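Local coordinates for calcium binding protein (Fasciola hepatica, PDB 5FX0) that probably binds calcium ions as a whole protein, of which this chain is the dynein light chain-like domain, at residues A[70-73]-A[74-78]. Sequence-based numbering, arbitrary orientation.
Sequences VILT and GSYWM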
ATOM      1  N   VAL A  70       1.355  -4.451   2.687  1.00 42.84           N
ATOM      2  CA  VAL A  70       0.028  -4.048   2.284  1.00 40.79           C
ATOM      3  C   VAL A  70      -0.550  -5.209   1.490  1.00 39.21           C
ATOM      4  O   VAL A  70       0.118  -5.762   0.614  1.00 40.79           O
ATOM      5  CB  VAL A  70       0.059  -2.762   1.428  1.00 41.26           C
ATOM      6  CG1 VAL A  70      -1.321  -2.416   0.880  1.00 46.84           C
ATOM      7  CG2 VAL A  70       0.566  -1.592   2.238  1.00 42.76           C
ATOM      8  N   ILE A  71      -1.785  -5.584   1.801  1.00 37.63           N
ATOM      9  CA  ILE A  71      -2.503  -6.587   1.049  1.00 37.09           C
ATOM     10  C   ILE A  71      -3.681  -5.894   0.429  1.00 38.86           C
ATOM     11  O   ILE A  71      -4.348  -5.082   1.083  1.00 40.08           O
ATOM     12  CB  ILE A  71      -2.961  -7.753   1.927  1.00 36.76           C
ATOM     13  CG1 ILE A  71      -1.761  -8.382   2.624  1.00 36.84           C
ATOM     14  CG2 ILE A  71      -3.649  -8.829   1.097  1.00 34.71           C
ATOM     15  CD1 ILE A  71      -2.164  -9.483   3.583  1.00 37.38           C
ATOM     16  N   LEU A  72      -3.943  -6.205  -0.832  1.00 37.62           N
ATOM     17  CA  LEU A  72      -5.078  -5.627  -1.494  1.00 42.54           C
ATOM     18  C   LEU A  72      -5.649  -6.491  -2.577  1.00 43.46           C
ATOM     19  O   LEU A  72      -5.111  -7.518  -2.917  1.00 46.27           O
ATOM     20  CB  LEU A  72      -4.722  -4.264  -2.053  1.00 45.15           C
ATOM     21  CG  LEU A  72      -3.647  -4.255  -3.126  1.00 48.70           C
ATOM     22  CD1 LEU A  72      -4.147  -3.535  -4.361  1.00 50.32           C
ATOM     23  CD2 LEU A  72      -2.414  -3.575  -2.569  1.00 53.19           C
ATOM     24  N   THR A  73      -6.799  -6.059  -3.059  1.00 47.87           N
ATOM     25  CA  THR A  73      -7.446  -6.568  -4.247  1.00 49.49           C
ATOM     26  C   THR A  73      -7.736  -5.298  -5.018  1.00 47.84           C
ATOM     27  O   THR A  73      -8.230  -4.327  -4.446  1.00 62.30           O
ATOM     28  CB  THR A  73      -8.771  -7.286  -3.901  1.00 47.67           C
ATOM     29  OG1 THR A  73      -9.775  -6.317  -3.577  1.00 57.96           O
ATOM     30  CG2 THR A  73      -8.574  -8.181  -2.710  1.00 47.85           C
ATOM     31  N   GLY A  74      -7.425  -5.289  -6.294  1.00 42.99           N
ATOM     32  CA  GLY A  74      -7.705  -4.145  -7.139  1.00 44.13           C
ATOM     33  C   GLY A  74      -6.425  -3.761  -7.814  1.00 43.51           C
ATOM     34  O   GLY A  74      -5.560  -4.602  -8.007  1.00 47.34           O
ATOM     35  N   SER A  75      -6.312  -2.490  -8.170  1.00 44.80           N
ATOM     36  CA  SER A  75      -5.141  -1.961  -8.850  1.00 45.18           C
ATOM     37  C   SER A  75      -4.434  -1.009  -7.893  1.00 46.31           C
ATOM     38  O   SER A  75      -5.041  -0.467  -6.949  1.00 43.04           O
ATOM     39  CB  SER A  75      -5.573  -1.216 -10.106  1.00 51.24           C
ATOM     40  OG  SER A  75      -6.766  -1.780 -10.649  1.00 54.32           O
ATOM     41  N   TYR A  76      -3.152  -0.804  -8.128  1.00 42.74           N
ATOM     42  CA  TYR A  76      -2.345   0.014  -7.222  1.00 46.00           C
ATOM     43  C   TYR A  76      -1.217   0.659  -8.003  1.00 44.02           C
ATOM     44  O   TYR A  76      -0.791   0.125  -9.024  1.00 43.68           O
ATOM     45  CB  TYR A  76      -1.796  -0.811  -6.040  1.00 41.04           C
ATOM     46  CG  TYR A  76      -0.761  -1.792  -6.466  1.00 41.19           C
ATOM     47  CD1 TYR A  76      -1.117  -3.031  -6.974  1.00 43.75           C
ATOM     48  CD2 TYR A  76       0.577  -1.456  -6.455  1.00 46.95           C
ATOM     49  CE1 TYR A  76      -0.157  -3.919  -7.421  1.00 44.39           C
ATOM     50  CE2 TYR A  76       1.551  -2.342  -6.902  1.00 45.08           C
ATOM     51  CZ  TYR A  76       1.169  -3.568  -7.381  1.00 44.72           C
ATOM     52  OH  TYR A  76       2.132  -4.437  -7.821  1.00 55.38           O
ATOM     53  N   TRP A  77      -0.766   1.801  -7.489  1.00 42.91           N
ATOM     54  CA  TRP A  77       0.360   2.572  -7.984  1.00 43.32           C
ATOM     55  C   TRP A  77       1.061   3.060  -6.723  1.00 48.56           C
ATOM     56  O   TRP A  77       0.411   3.611  -5.843  1.00 48.66           O
ATOM     57  CB  TRP A  77      -0.154   3.760  -8.812  1.00 45.81           C
ATOM     58  CG  TRP A  77      -1.043   3.325  -9.908  1.00 48.84           C
ATOM     59  CD1 TRP A  77      -0.675   2.988 -11.181  1.00 47.07           C
ATOM     60  CD2 TRP A  77      -2.462   3.099  -9.824  1.00 53.68           C
ATOM     61  NE1 TRP A  77      -1.780   2.599 -11.903  1.00 50.91           N
ATOM     62  CE2 TRP A  77      -2.888   2.650 -11.098  1.00 50.63           C
ATOM     63  CE3 TRP A  77      -3.409   3.225  -8.796  1.00 50.83           C
ATOM     64  CZ2 TRP A  77      -4.211   2.327 -11.372  1.00 50.68           C
ATOM     65  CZ3 TRP A  77      -4.730   2.913  -9.074  1.00 52.76           C
ATOM     66  CH2 TRP A  77      -5.118   2.466 -10.360  1.00 50.63           C
ATOM     67  N   MET A  78       2.367   2.854  -6.602  1.00 56.81           N
ATOM     68  CA  MET A  78       3.071   3.167  -5.355  1.00 61.81           C
ATOM     69  C   MET A  78       4.381   3.913  -5.577  1.00 69.75           C
ATOM     70  O   MET A  78       4.910   3.963  -6.709  1.00 70.07           O
ATOM     71  CB  MET A  78       3.317   1.903  -4.530  1.00 67.49           C
ATOM     72  CG  MET A  78       4.256   0.876  -5.143  1.00 78.81           C
ATOM     73  SD  MET A  78       4.887  -0.276  -3.896  1.00104.84           S
ATOM     74  CE  MET A  78       6.491  -0.697  -4.593  1.00104.80           C
TER
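The hydroxyl of Tyr76, whose ring base packs against Leu72, is hydrogen-bonded through OH to Gln89 OE1 on strand 87-92. That bond ties down the far end of the phenol, while its near end meets an apolar partner: Leu72 CD1 lies 4.0 Å from Tyr76 CB and equally 4.0 Å from Tyr76 CD1. The two side chains cross at roughly a right angle, and a single methyl of the leucine makes the touch. With chi1 of 63°, Leu72 CG sits between the backbone N and the carbonyl carbon, and this places CD1 within contact of Tyr76. Leu72 CD1 also lies 4.1 Å from both Gly74 O and Ser75 O. Between Leu72 and Tyr76 the chain turns its corner at Thr73 and Gly74; Gly74 has phi 127° and psi -153°, backbone angles that suit a residue without CB. Leu72 and Tyr76 both rest on Leu98 of strand 95-101, and residues 70-78 pair in an antiparallel ladder with the second subunit, as in dynein light chain dimers. Van der Waals contact thus joins Leu72 to the base of Tyr76 across the bend, while the ring's hydroxyl fixes it to the main sheet.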